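Local coordinates for ATP-dependent CLP protease, putative (Plasmodium falciparum, PDB 2F6I), which probably hydrolyses proteins to small peptides in the presence of ATP and magnesium, as the ClpP-type serine protease domain of a longer protein, at residues V107-S112 with I133-G138; S81-L86 with L155-L160; T101-L106 with C129-H134; I114-K119 with Y194-E199; I42-E47 with I73-P78. One frame throughout, in Å; residues are numbered along the deposited sequence.

Contact 1 of 5, residues V107-S112 with I133-G138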
# COMPACT_ATOMS: atom_id res chain seq x y z
N VAL C 107 26.53 21.36 9.62
CA VAL C 107 25.76 22.14 10.57
C VAL C 107 24.97 23.17 9.78
O VAL C 107 25.50 23.80 8.86
CB VAL C 107 26.67 22.85 11.59
CG1 VAL C 107 25.83 23.72 12.52
CG2 VAL C 107 27.45 21.81 12.39
N ALA C 108 23.70 23.36 10.15
CA ALA C 108 22.85 24.30 9.44
C ALA C 108 21.74 24.92 10.28
O ALA C 108 21.41 24.42 11.37
CB ALA C 108 22.24 23.63 8.22
N SER C 109 21.16 26.00 9.77
CA SER C 109 20.07 26.72 10.43
C SER C 109 20.28 26.86 11.93
O SER C 109 21.35 27.28 12.38
CB SER C 109 18.74 26.02 10.14
OG SER C 109 17.65 26.82 10.57
N MET C 110 19.26 26.50 12.72
CA MET C 110 19.36 26.61 14.17
C MET C 110 20.58 25.89 14.74
O MET C 110 21.10 26.28 15.79
CB MET C 110 18.09 26.07 14.84
CG MET C 110 16.93 27.06 14.87
SD MET C 110 17.46 28.69 15.47
CE MET C 110 17.87 28.32 17.17
N ALA C 111 21.03 24.84 14.06
CA ALA C 111 22.20 24.10 14.51
C ALA C 111 23.39 25.05 14.45
O ALA C 111 24.23 25.07 15.35
CB ALA C 111 22.43 22.89 13.62
N SER C 112 23.45 25.83 13.37
CA SER C 112 24.53 26.80 13.18
C SER C 112 24.43 27.90 14.23
O SER C 112 25.45 28.34 14.76
CB SER C 112 24.44 27.41 11.78
OG SER C 112 24.74 26.46 10.78
N ILE C 133 23.59 28.72 6.64
CA ILE C 133 22.56 29.42 7.38
C ILE C 133 21.15 28.92 7.05
O ILE C 133 20.29 28.86 7.92
CB ILE C 133 22.63 30.94 7.11
CG1 ILE C 133 24.04 31.44 7.43
CG2 ILE C 133 21.59 31.68 7.93
CD1 ILE C 133 24.27 32.90 7.08
N HIS C 134 20.94 28.57 5.79
CA HIS C 134 19.65 28.08 5.31
C HIS C 134 19.27 26.74 5.95
O HIS C 134 20.05 26.15 6.70
CB HIS C 134 19.70 27.92 3.79
CG HIS C 134 20.74 26.95 3.32
ND1 HIS C 134 20.45 25.64 3.02
CD2 HIS C 134 22.07 27.10 3.13
CE1 HIS C 134 21.56 25.02 2.66
NE2 HIS C 134 22.56 25.88 2.72
N GLN C 135 18.06 26.27 5.65
CA GLN C 135 17.57 25.00 6.19
C GLN C 135 17.53 23.94 5.09
O GLN C 135 16.65 23.96 4.23
CB GLN C 135 16.17 25.17 6.78
CG GLN C 135 16.04 26.31 7.78
CD GLN C 135 14.67 26.36 8.45
OE1 GLN C 135 14.35 25.52 9.29
NE2 GLN C 135 13.86 27.34 8.06
N PRO C 136 18.50 23.01 5.10
CA PRO C 136 18.58 21.94 4.10
C PRO C 136 17.44 20.91 4.15
O PRO C 136 17.16 20.23 3.16
CB PRO C 136 19.94 21.31 4.37
CG PRO C 136 20.11 21.51 5.85
CD PRO C 136 19.64 22.93 6.03
N LEU C 137 16.78 20.80 5.30
CA LEU C 137 15.66 19.87 5.46
C LEU C 137 14.35 20.53 5.06
O LEU C 137 13.31 19.87 4.98
CB LEU C 137 15.55 19.39 6.91
CG LEU C 137 16.65 18.53 7.51
CD1 LEU C 137 16.27 18.16 8.94
CD2 LEU C 137 16.86 17.27 6.68
N GLY C 138 14.40 21.83 4.82
CA GLY C 138 13.20 22.56 4.44
C GLY C 138 12.65 23.39 5.59
O GLY C 138 12.76 23.00 6.75
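Ser109 lies against the backbone of His134 and the side chain of Gln135, near the start of helix 109-116. Starting at its CB, the side chain first meets the peptide: Ser109 CB is 3.7 Å from His134 O and 3.6 Å from Gln135 CG. One bond further, OG extends away from the backbone N (chi1 -170°), which lays it alongside the methylene of Gln135, with OG to Gln135 CG at 3.3 Å. The backbones themselves are joined by a weak, bent hydrogen bond from Ser109 N to His134 O, 3.3 Å long with 122° at the hydrogen, and by a CA-H...O contact from Ser109 CA to Ile133 O. Ala108 closes the other end, its CB 3.5 Å from Pro136 CD. Ser109 belongs to an Ala-Ser-Met sequence that in S14 relatives carries the nucleophile, and His134 is the predicted active-site histidine. In this model they do not pair: the distance from Ser109 OG to His134 NE2 is 9.3 Å, and the imidazole ring meets that of Tyr185. The contact is probably part of the catalytic region, with serine and histidine apart in this model. Around it, helix 151-169 supplies Leu161 against Ser109 and Lys158 against Gln135, helix 173-181 packs on Ile133, and strand 130-132 receives Ser112 OG at Met132 O.

Contact 2 of 5, residues S81-L86 with L155-L160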
# COMPACT_ATOMS: atom_id res chain seq x y z
N SER C 81 13.40 22.17 13.44
CA SER C 81 12.36 23.08 13.89
C SER C 81 12.96 24.33 14.52
O SER C 81 13.80 24.24 15.41
CB SER C 81 11.46 22.37 14.91
OG SER C 81 10.58 23.29 15.54
N ILE C 82 12.53 25.50 14.05
CA ILE C 82 13.05 26.75 14.59
C ILE C 82 12.50 27.02 15.99
O ILE C 82 13.20 27.58 16.84
CB ILE C 82 12.74 27.94 13.66
CG1 ILE C 82 13.55 27.80 12.37
CG2 ILE C 82 13.08 29.26 14.34
CD1 ILE C 82 13.42 28.95 11.40
N ASN C 83 11.25 26.62 16.25
CA ASN C 83 10.66 26.80 17.58
C ASN C 83 11.45 25.98 18.59
O ASN C 83 11.84 26.48 19.64
CB ASN C 83 9.20 26.33 17.60
CG ASN C 83 8.23 27.42 17.21
OD1 ASN C 83 8.15 28.46 17.86
ND2 ASN C 83 7.47 27.18 16.14
N GLU C 84 11.68 24.72 18.25
CA GLU C 84 12.43 23.82 19.12
C GLU C 84 13.87 24.28 19.22
O GLU C 84 14.55 24.02 20.21
CB GLU C 84 12.35 22.39 18.59
CG GLU C 84 10.93 21.84 18.55
CD GLU C 84 10.22 21.95 19.90
OE1 GLU C 84 10.71 21.36 20.89
OE2 GLU C 84 9.17 22.63 19.97
N GLY C 85 14.33 24.98 18.18
CA GLY C 85 15.70 25.47 18.17
C GLY C 85 15.83 26.65 19.12
O GLY C 85 16.75 26.71 19.93
N LEU C 86 14.89 27.58 19.02
CA LEU C 86 14.90 28.75 19.88
C LEU C 86 14.67 28.35 21.34
O LEU C 86 15.08 29.06 22.26
CB LEU C 86 13.82 29.74 19.42
CG LEU C 86 14.15 30.35 18.05
CD1 LEU C 86 12.94 31.10 17.50
CD2 LEU C 86 15.35 31.28 18.19
N LEU C 155 7.88 33.27 8.68
CA LEU C 155 8.72 34.41 8.36
C LEU C 155 9.25 35.07 9.63
O LEU C 155 10.41 35.46 9.70
CB LEU C 155 7.94 35.45 7.54
CG LEU C 155 7.69 35.13 6.07
CD1 LEU C 155 6.76 36.17 5.46
CD2 LEU C 155 9.02 35.10 5.32
N TYR C 156 8.38 35.18 10.63
CA TYR C 156 8.75 35.78 11.90
C TYR C 156 9.87 35.03 12.60
O TYR C 156 10.79 35.63 13.14
CB TYR C 156 7.52 35.87 12.82
CG TYR C 156 7.84 36.22 14.25
CD1 TYR C 156 8.24 35.23 15.16
CD2 TYR C 156 7.77 37.53 14.71
CE1 TYR C 156 8.57 35.54 16.48
CE2 TYR C 156 8.10 37.86 16.02
CZ TYR C 156 8.49 36.86 16.90
OH TYR C 156 8.82 37.18 18.20
N LEU C 157 9.79 33.70 12.58
CA LEU C 157 10.80 32.87 13.23
C LEU C 157 12.15 32.92 12.52
O LEU C 157 13.19 32.78 13.16
CB LEU C 157 10.32 31.42 13.33
CG LEU C 157 9.08 31.21 14.22
CD1 LEU C 157 8.73 29.74 14.26
CD2 LEU C 157 9.37 31.73 15.62
N LYS C 158 12.13 33.13 11.21
CA LYS C 158 13.36 33.21 10.44
C LYS C 158 14.04 34.55 10.68
O LYS C 158 15.24 34.62 10.92
CB LYS C 158 13.10 33.02 8.95
CG LYS C 158 12.60 31.64 8.58
CD LYS C 158 13.44 31.01 7.48
CE LYS C 158 14.86 30.73 7.94
NZ LYS C 158 15.67 30.03 6.90
N LYS C 159 13.25 35.63 10.61
CA LYS C 159 13.79 36.96 10.83
C LYS C 159 14.42 37.00 12.22
O LYS C 159 15.49 37.58 12.41
CB LYS C 159 12.68 38.00 10.73
N LEU C 160 13.75 36.38 13.18
CA LEU C 160 14.25 36.33 14.55
C LEU C 160 15.53 35.52 14.61
O LEU C 160 16.48 35.87 15.31
CB LEU C 160 13.18 35.72 15.47
CG LEU C 160 13.48 35.65 16.97
CD1 LEU C 160 13.84 37.03 17.50
CD2 LEU C 160 12.27 35.10 17.70
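This is helix-to-helix packing, the start of helix 82-94 against the first half of helix 151-169, with Ile82, Asn83 and Leu86 facing Leu157, Lys158 and Leu160. The latter helix corresponds in ClpP proteases to the long handle helix, and the contact joins it to the head of the subunit. Over these short segments the axes come within 10.6 Å and run in broadly the same direction, 40° apart. Ile82 and Leu157 slide past one another in opposite senses, and the beta-branch does the touching: Ile82 CG2 lies 3.6 Å from Leu157 CB. Its other arm, CD1, lies across the bent aliphatic chain of Lys158, 4.0 Å from CG. Leu86 CD1 touches two successive turns of the partner helix, 4.1 Å from Leu157 CD2 and from Leu160 CD2. The first helix begins at Ser81, an N-cap whose OG accepts a nearly straight bond from Glu84 N. Asn128 of a neighbouring subunit packs on Leu86 and Leu160, and Arg130 of that subunit makes a cation-pi contact with Tyr156. Asn83 crosses Leu157 at about a right angle. Its CG is held beside the backbone N (chi1 -88°), which brings the amide against one methyl, Asn83 ND2 to Leu157 CD1 at 3.4 Å.

Contact 3 of 5, residues T101-L106 with C129-H134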
# COMPACT_ATOMS: atom_id res chain seq x y z
N THR C 101 30.99 24.95 22.13
CA THR C 101 30.47 24.22 20.99
C THR C 101 31.54 23.80 19.99
O THR C 101 32.42 24.58 19.64
CB THR C 101 29.42 25.07 20.24
OG1 THR C 101 30.01 26.32 19.87
CG2 THR C 101 28.22 25.33 21.13
N ILE C 102 31.44 22.56 19.53
CA ILE C 102 32.37 22.02 18.55
C ILE C 102 31.56 21.36 17.44
O ILE C 102 30.78 20.44 17.68
CB ILE C 102 33.31 20.97 19.17
CG1 ILE C 102 34.11 21.61 20.31
CG2 ILE C 102 34.26 20.43 18.10
CD1 ILE C 102 35.12 20.68 20.96
N SER C 103 31.74 21.85 16.22
CA SER C 103 31.00 21.32 15.09
C SER C 103 31.86 20.45 14.19
O SER C 103 33.07 20.65 14.08
CB SER C 103 30.43 22.46 14.25
OG SER C 103 31.48 23.13 13.56
N PHE C 104 31.22 19.48 13.56
CA PHE C 104 31.89 18.60 12.61
C PHE C 104 30.83 18.02 11.69
O PHE C 104 29.66 17.96 12.04
CB PHE C 104 32.69 17.49 13.31
CG PHE C 104 31.87 16.53 14.12
CD1 PHE C 104 31.86 16.60 15.51
CD2 PHE C 104 31.14 15.52 13.50
CE1 PHE C 104 31.16 15.67 16.28
CE2 PHE C 104 30.43 14.58 14.25
CZ PHE C 104 30.44 14.66 15.64
N GLY C 105 31.25 17.64 10.49
CA GLY C 105 30.31 17.08 9.53
C GLY C 105 29.52 18.16 8.83
O GLY C 105 30.02 18.83 7.93
N LEU C 106 28.27 18.34 9.23
CA LEU C 106 27.41 19.34 8.62
C LEU C 106 26.57 20.03 9.68
O LEU C 106 25.98 19.38 10.54
CB LEU C 106 26.49 18.69 7.59
CG LEU C 106 25.64 19.65 6.77
CD1 LEU C 106 26.56 20.57 6.00
CD2 LEU C 106 24.75 18.89 5.81
N CYS C 129 34.17 20.33 8.33
CA CYS C 129 32.78 20.67 8.58
C CYS C 129 32.23 21.69 7.57
O CYS C 129 32.93 22.62 7.16
CB CYS C 129 32.63 21.23 9.99
SG CYS C 129 30.92 21.55 10.47
N ARG C 130 30.98 21.50 7.17
CA ARG C 130 30.34 22.41 6.24
C ARG C 130 29.25 23.13 7.02
O ARG C 130 28.38 22.49 7.62
CB ARG C 130 29.73 21.64 5.06
CG ARG C 130 30.75 20.83 4.27
CD ARG C 130 31.79 21.72 3.60
NE ARG C 130 31.23 22.42 2.44
CZ ARG C 130 31.85 23.41 1.79
NH1 ARG C 130 33.05 23.82 2.19
NH2 ARG C 130 31.27 23.97 0.74
N ILE C 131 29.30 24.46 7.02
CA ILE C 131 28.35 25.28 7.76
C ILE C 131 27.53 26.18 6.84
O ILE C 131 28.07 26.80 5.93
CB ILE C 131 29.09 26.15 8.80
CG1 ILE C 131 29.94 25.25 9.70
CG2 ILE C 131 28.11 26.96 9.61
CD1 ILE C 131 30.85 26.00 10.65
N MET C 132 26.23 26.24 7.09
CA MET C 132 25.32 27.06 6.29
C MET C 132 24.25 27.70 7.17
O MET C 132 24.03 27.27 8.30
CB MET C 132 24.65 26.21 5.22
CG MET C 132 23.75 25.13 5.80
SD MET C 132 23.94 23.57 4.93
CE MET C 132 25.70 23.36 5.09
N ILE C 133 23.59 28.72 6.64
CA ILE C 133 22.56 29.42 7.38
C ILE C 133 21.15 28.92 7.05
O ILE C 133 20.29 28.86 7.92
CB ILE C 133 22.63 30.94 7.11
CG1 ILE C 133 24.04 31.44 7.43
CG2 ILE C 133 21.59 31.68 7.93
CD1 ILE C 133 24.27 32.90 7.08
N HIS C 134 20.94 28.57 5.79
CA HIS C 134 19.65 28.08 5.31
C HIS C 134 19.27 26.74 5.95
O HIS C 134 20.05 26.15 6.70
CB HIS C 134 19.70 27.92 3.79
CG HIS C 134 20.74 26.95 3.32
ND1 HIS C 134 20.45 25.64 3.02
CD2 HIS C 134 22.07 27.10 3.13
CE1 HIS C 134 21.56 25.02 2.66
NE2 HIS C 134 22.56 25.88 2.72
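Gly105 O accepts a hydrogen bond from Arg130 N, 2.9 Å long and 160° at the hydrogen, the donor tilted out of the carbonyl plane. The same oxygen is approached by Cys129 CA at 3.4 Å, so a C-H and an N-H of successive residues share it. Cys129 lays its side chain against the peptide of Phe104 and Gly105: its sulfur, pointing away from the backbone N (chi1 -175°), is 3.7 Å from Phe104 C and 3.5 Å from Ser103 OG. One residue further, Leu106 and Arg130 form a parallel beta bridge. Leu106 CA faces Arg130 O in a C-H...O contact of 3.4 Å, whereas the placing of the Leu106 CD1 methyl is doubtful. Between these two patches the chain turns a corner at Gly105, whose positive phi of 80° suits a glycine; strand 99-104 lies in the five-stranded parallel sheet, and strand 106-107 is, within this chain, an edge strand of the small mixed sheet beside it, as in the ClpP fold. Leu106 N, at the corner, is taken by Asn76 OD1 of strand 71-77. The guanidinium of Arg130 leads away to a neighbouring subunit, where NE forms a salt bridge with Glu153. Downstream, Met132 CG sits 3.3 Å above one face of the imidazole of His134, near the rim, and Tyr185 meets that ring too.

Contact 4 of 5, residues I114-K119 with Y194-E199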
# COMPACT_ATOMS: atom_id res chain seq x y z
N ILE C 114 23.06 27.65 17.23
CA ILE C 114 23.43 27.08 18.52
C ILE C 114 24.95 27.01 18.60
O ILE C 114 25.54 27.30 19.64
CB ILE C 114 22.84 25.67 18.69
CG1 ILE C 114 21.31 25.75 18.78
CG2 ILE C 114 23.40 25.01 19.95
CD1 ILE C 114 20.62 24.40 18.83
N LEU C 115 25.57 26.61 17.49
CA LEU C 115 27.02 26.52 17.42
C LEU C 115 27.61 27.89 17.73
O LEU C 115 28.55 28.01 18.52
CB LEU C 115 27.44 26.08 16.02
CG LEU C 115 28.92 26.15 15.64
CD1 LEU C 115 29.75 25.22 16.51
CD2 LEU C 115 29.08 25.79 14.17
N ALA C 116 27.04 28.92 17.11
CA ALA C 116 27.51 30.30 17.28
C ALA C 116 27.22 30.91 18.65
O ALA C 116 27.84 31.91 19.03
CB ALA C 116 26.92 31.18 16.19
N SER C 117 26.30 30.33 19.40
CA SER C 117 25.97 30.86 20.72
C SER C 117 26.86 30.34 21.83
O SER C 117 26.66 30.65 23.00
CB SER C 117 24.51 30.57 21.06
OG SER C 117 24.27 29.17 21.09
N GLY C 118 27.86 29.54 21.46
CA GLY C 118 28.76 29.00 22.46
C GLY C 118 29.53 30.10 23.16
O GLY C 118 29.57 31.23 22.68
N LYS C 119 30.14 29.78 24.30
CA LYS C 119 30.91 30.77 25.04
C LYS C 119 31.92 31.40 24.09
O LYS C 119 32.73 30.69 23.50
CB LYS C 119 31.66 30.13 26.21
CG LYS C 119 32.37 31.16 27.09
CD LYS C 119 33.49 30.56 27.95
CE LYS C 119 32.99 29.51 28.92
NZ LYS C 119 33.94 29.22 30.03
N TYR C 194 33.40 34.58 9.28
CA TYR C 194 32.02 35.05 9.33
C TYR C 194 31.66 35.41 10.76
O TYR C 194 30.78 36.24 11.00
CB TYR C 194 31.08 33.95 8.83
CG TYR C 194 29.75 34.44 8.30
CD1 TYR C 194 29.62 34.87 6.98
CD2 TYR C 194 28.61 34.44 9.11
CE1 TYR C 194 28.39 35.29 6.48
CE2 TYR C 194 27.38 34.87 8.62
CZ TYR C 194 27.27 35.29 7.30
OH TYR C 194 26.05 35.69 6.81
N GLY C 195 32.34 34.79 11.72
CA GLY C 195 32.08 35.06 13.12
C GLY C 195 31.20 34.02 13.80
O GLY C 195 30.65 34.28 14.87
N ILE C 196 31.07 32.85 13.18
CA ILE C 196 30.26 31.77 13.73
C ILE C 196 31.07 30.95 14.74
O ILE C 196 30.54 30.55 15.78
CB ILE C 196 29.74 30.84 12.61
CG1 ILE C 196 28.74 31.60 11.74
CG2 ILE C 196 29.08 29.60 13.21
CD1 ILE C 196 28.26 30.84 10.52
N ILE C 197 32.33 30.71 14.43
CA ILE C 197 33.21 29.97 15.33
C ILE C 197 34.45 30.81 15.60
O ILE C 197 34.79 31.69 14.81
CB ILE C 197 33.65 28.62 14.72
CG1 ILE C 197 34.36 28.85 13.39
CG2 ILE C 197 32.45 27.70 14.56
CD1 ILE C 197 34.91 27.60 12.75
N ASP C 198 35.12 30.53 16.70
CA ASP C 198 36.32 31.27 17.07
C ASP C 198 37.59 30.69 16.46
O ASP C 198 38.50 31.43 16.09
CB ASP C 198 36.44 31.34 18.59
CG ASP C 198 35.19 31.87 19.25
OD1 ASP C 198 34.79 33.01 18.93
OD2 ASP C 198 34.60 31.15 20.08
N GLU C 199 37.66 29.37 16.36
CA GLU C 199 38.85 28.75 15.80
C GLU C 199 38.63 27.39 15.16
O GLU C 199 37.71 26.65 15.51
CB GLU C 199 39.94 28.64 16.87
CG GLU C 199 39.46 28.07 18.19
CD GLU C 199 40.55 28.08 19.25
OE1 GLU C 199 41.16 29.15 19.46
OE2 GLU C 199 40.79 27.02 19.87
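The loop between helix 188-194 and strand 199-200 packs, through Ile196 and Ile197, on Leu115 and Ala116 in the last turn of helix 109-116. Leu115 does most of the reaching: with CG turned away from its backbone N (chi1 169°), CD2 comes to two branch methyls at once, 3.9 Å from Ile196 CG2 and 3.9 Å from Ile197 CG2. It crosses Ile196 at about a right angle and Ile197 more slantwise. The smaller Ala116 lets the backbones close in, and its CA makes a C-H...O contact of 3.4 Å with Ile196 O, while Ala116 CB touches Ile196 CG2 at 4.0 Å. The loop arrives here by a Schellman motif: Gly195, the first residue to leave the helical angles after Tyr194, has phi of 100°, a value glycine takes easily, and two bonds lead back into the last helical turn. In the partner segment, Ser117 turns back on the end of helix 109-116. Ser117 N and Ser117 OG both bond to Ile114 O, the hydroxyl at 2.7 Å, and they come from the same face of that carbonyl's plane. Arg123, on the strand next to 199-200 in the main sheet, links the two segments: NH1 donates to Ala116 O, and NH2 forms a salt bridge with Asp198 OD1. Helix 151-169 adds Leu165 and Phe168 against Ala116 and Thr169 against Ile196, and Lys119 sends its amine off to a salt bridge with Asp70.

Contact 5 of 5, residues I42-E47 with I73-P78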
# COMPACT_ATOMS: atom_id res chain seq x y z
N ILE C 42 27.97 16.34 25.58
CA ILE C 42 26.73 16.00 24.90
C ILE C 42 26.87 16.05 23.39
O ILE C 42 27.68 16.79 22.84
CB ILE C 42 25.60 16.98 25.30
CG1 ILE C 42 25.27 16.81 26.78
CG2 ILE C 42 24.36 16.73 24.45
CD1 ILE C 42 24.18 17.75 27.26
N TYR C 43 26.05 15.25 22.71
CA TYR C 43 26.05 15.20 21.26
C TYR C 43 24.73 15.70 20.70
O TYR C 43 23.66 15.28 21.13
CB TYR C 43 26.29 13.78 20.75
CG TYR C 43 27.67 13.24 21.02
CD1 TYR C 43 28.08 12.91 22.31
CD2 TYR C 43 28.58 13.04 19.97
CE1 TYR C 43 29.35 12.40 22.56
CE2 TYR C 43 29.85 12.53 20.21
CZ TYR C 43 30.23 12.21 21.50
OH TYR C 43 31.48 11.71 21.74
N LEU C 44 24.81 16.62 19.74
CA LEU C 44 23.64 17.15 19.06
C LEU C 44 23.91 16.72 17.63
O LEU C 44 24.28 17.54 16.78
CB LEU C 44 23.59 18.68 19.18
CG LEU C 44 22.48 19.39 18.40
CD1 LEU C 44 21.13 18.80 18.75
CD2 LEU C 44 22.51 20.88 18.72
N THR C 45 23.76 15.43 17.38
CA THR C 45 24.02 14.87 16.06
C THR C 45 22.78 14.36 15.35
O THR C 45 22.87 13.52 14.45
CB THR C 45 25.05 13.72 16.16
OG1 THR C 45 24.60 12.75 17.12
CG2 THR C 45 26.40 14.27 16.60
N ASP C 46 21.62 14.87 15.75
CA ASP C 46 20.35 14.48 15.14
C ASP C 46 19.66 15.72 14.62
O ASP C 46 20.13 16.84 14.83
CB ASP C 46 19.44 13.82 16.17
CG ASP C 46 19.19 12.35 15.88
OD1 ASP C 46 18.94 12.01 14.70
OD2 ASP C 46 19.22 11.54 16.84
N GLU C 47 18.53 15.53 13.94
CA GLU C 47 17.76 16.65 13.44
C GLU C 47 17.17 17.32 14.67
O GLU C 47 16.97 16.67 15.70
CB GLU C 47 16.63 16.16 12.54
CG GLU C 47 17.07 15.73 11.15
CD GLU C 47 16.02 14.92 10.43
OE1 GLU C 47 14.82 15.24 10.56
OE2 GLU C 47 16.39 13.97 9.71
N ILE C 73 29.44 20.53 23.81
CA ILE C 73 28.45 19.98 22.89
C ILE C 73 28.97 19.83 21.47
O ILE C 73 29.30 20.82 20.81
CB ILE C 73 27.18 20.87 22.85
CG1 ILE C 73 26.53 20.92 24.23
CG2 ILE C 73 26.19 20.33 21.82
CD1 ILE C 73 25.24 21.71 24.28
N TYR C 74 29.06 18.59 20.99
CA TYR C 74 29.50 18.33 19.63
C TYR C 74 28.26 18.53 18.76
O TYR C 74 27.19 18.02 19.09
CB TYR C 74 30.02 16.90 19.48
CG TYR C 74 31.33 16.62 20.17
CD1 TYR C 74 31.38 15.83 21.32
CD2 TYR C 74 32.53 17.14 19.68
CE1 TYR C 74 32.59 15.56 21.96
CE2 TYR C 74 33.75 16.88 20.31
CZ TYR C 74 33.77 16.08 21.45
OH TYR C 74 34.96 15.81 22.08
N ILE C 75 28.41 19.26 17.66
CA ILE C 75 27.27 19.52 16.79
C ILE C 75 27.48 19.06 15.35
O ILE C 75 28.45 19.45 14.70
CB ILE C 75 26.91 21.01 16.78
CG1 ILE C 75 26.70 21.51 18.22
CG2 ILE C 75 25.64 21.24 15.97
CD1 ILE C 75 26.46 23.01 18.32
N ASN C 76 26.54 18.25 14.88
CA ASN C 76 26.53 17.71 13.52
C ASN C 76 25.04 17.53 13.24
O ASN C 76 24.50 16.44 13.39
CB ASN C 76 27.24 16.35 13.49
CG ASN C 76 27.30 15.75 12.09
OD1 ASN C 76 26.77 16.31 11.13
ND2 ASN C 76 27.93 14.59 11.98
N SER C 77 24.38 18.61 12.85
CA SER C 77 22.94 18.59 12.61
C SER C 77 22.49 19.51 11.49
O SER C 77 23.01 20.61 11.33
CB SER C 77 22.21 18.97 13.90
OG SER C 77 20.84 19.25 13.67
N PRO C 78 21.52 19.06 10.68
CA PRO C 78 20.99 19.85 9.56
C PRO C 78 19.94 20.82 10.06
O PRO C 78 19.27 21.49 9.27
CB PRO C 78 20.40 18.78 8.65
CG PRO C 78 19.82 17.82 9.65
CD PRO C 78 20.93 17.70 10.69
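Ser77 OG is held from two directions: it donates to Asp46 O at 2.8 Å and accepts from Gly79 N. Directed away from its own backbone N (chi1 167°), the hydroxyl bridges the two chains just past the end of strand 41-44. Before that point the strands pair in parallel register, Ile42 with Ile73, Tyr43 with Tyr74 and Leu44 with Ile75. The ladder runs Tyr74 N to Ile42 O, Leu44 N to Tyr74 O at 2.8 Å, and Asn76 N to Leu44 O at 3.0 Å, the last almost straight at 178°. On one face the side chains of Tyr43 and Tyr74 lie side by side with their rings oblique, planes 38° apart; Tyr74 CD1 sits 3.7 Å above the plane of the Tyr43 ring, near its rim. Leu61 of a neighbouring subunit packs on both. The opposite face is aliphatic: Leu44 CB lies 4.1 Å from Ile73 CG2, and Leu44 CD2 runs alongside Ile75 CG2 at 4.2 Å. Leu44 also packs against Leu56 of helix 50-66, and Ile114 of helix 109-116 meets both Leu44 and Ile75. Beyond the ladder Thr45 OG1 bonds to Asp54 of the neighbouring subunit, and Glu47 CG meets Pro78 CG at 3.8 Å. Strand 41-44, helix 50-66 and strand 71-77 form a beta-alpha-beta crossover, the unit from which the parallel sheet of the ClpP fold is built.

How the contacts relate
Contacts 3 and 5 belong to the sheets: strand 71-77 lies between 41-44 and 99-104, and Phe104 N bonds to Ile75 O. Contacts 1 and 4 take opposite ends of helix 109-116 and touch no other chain; the first mixes small side chains with a weak backbone bond at a probable catalytic region, the second is branched aliphatic packing. Contact 3 shares Ile133 and His134 with contact 1, and Thr101 OG1 bonds to Leu115 O of contact 4. All five are buried; contact 2, its centre about 14 Å from the chain's, is the outermost, and its packing is apolar where contact 5 has a regular hydrogen-bond ladder. Contacts 2, 3 and 5 border other subunits.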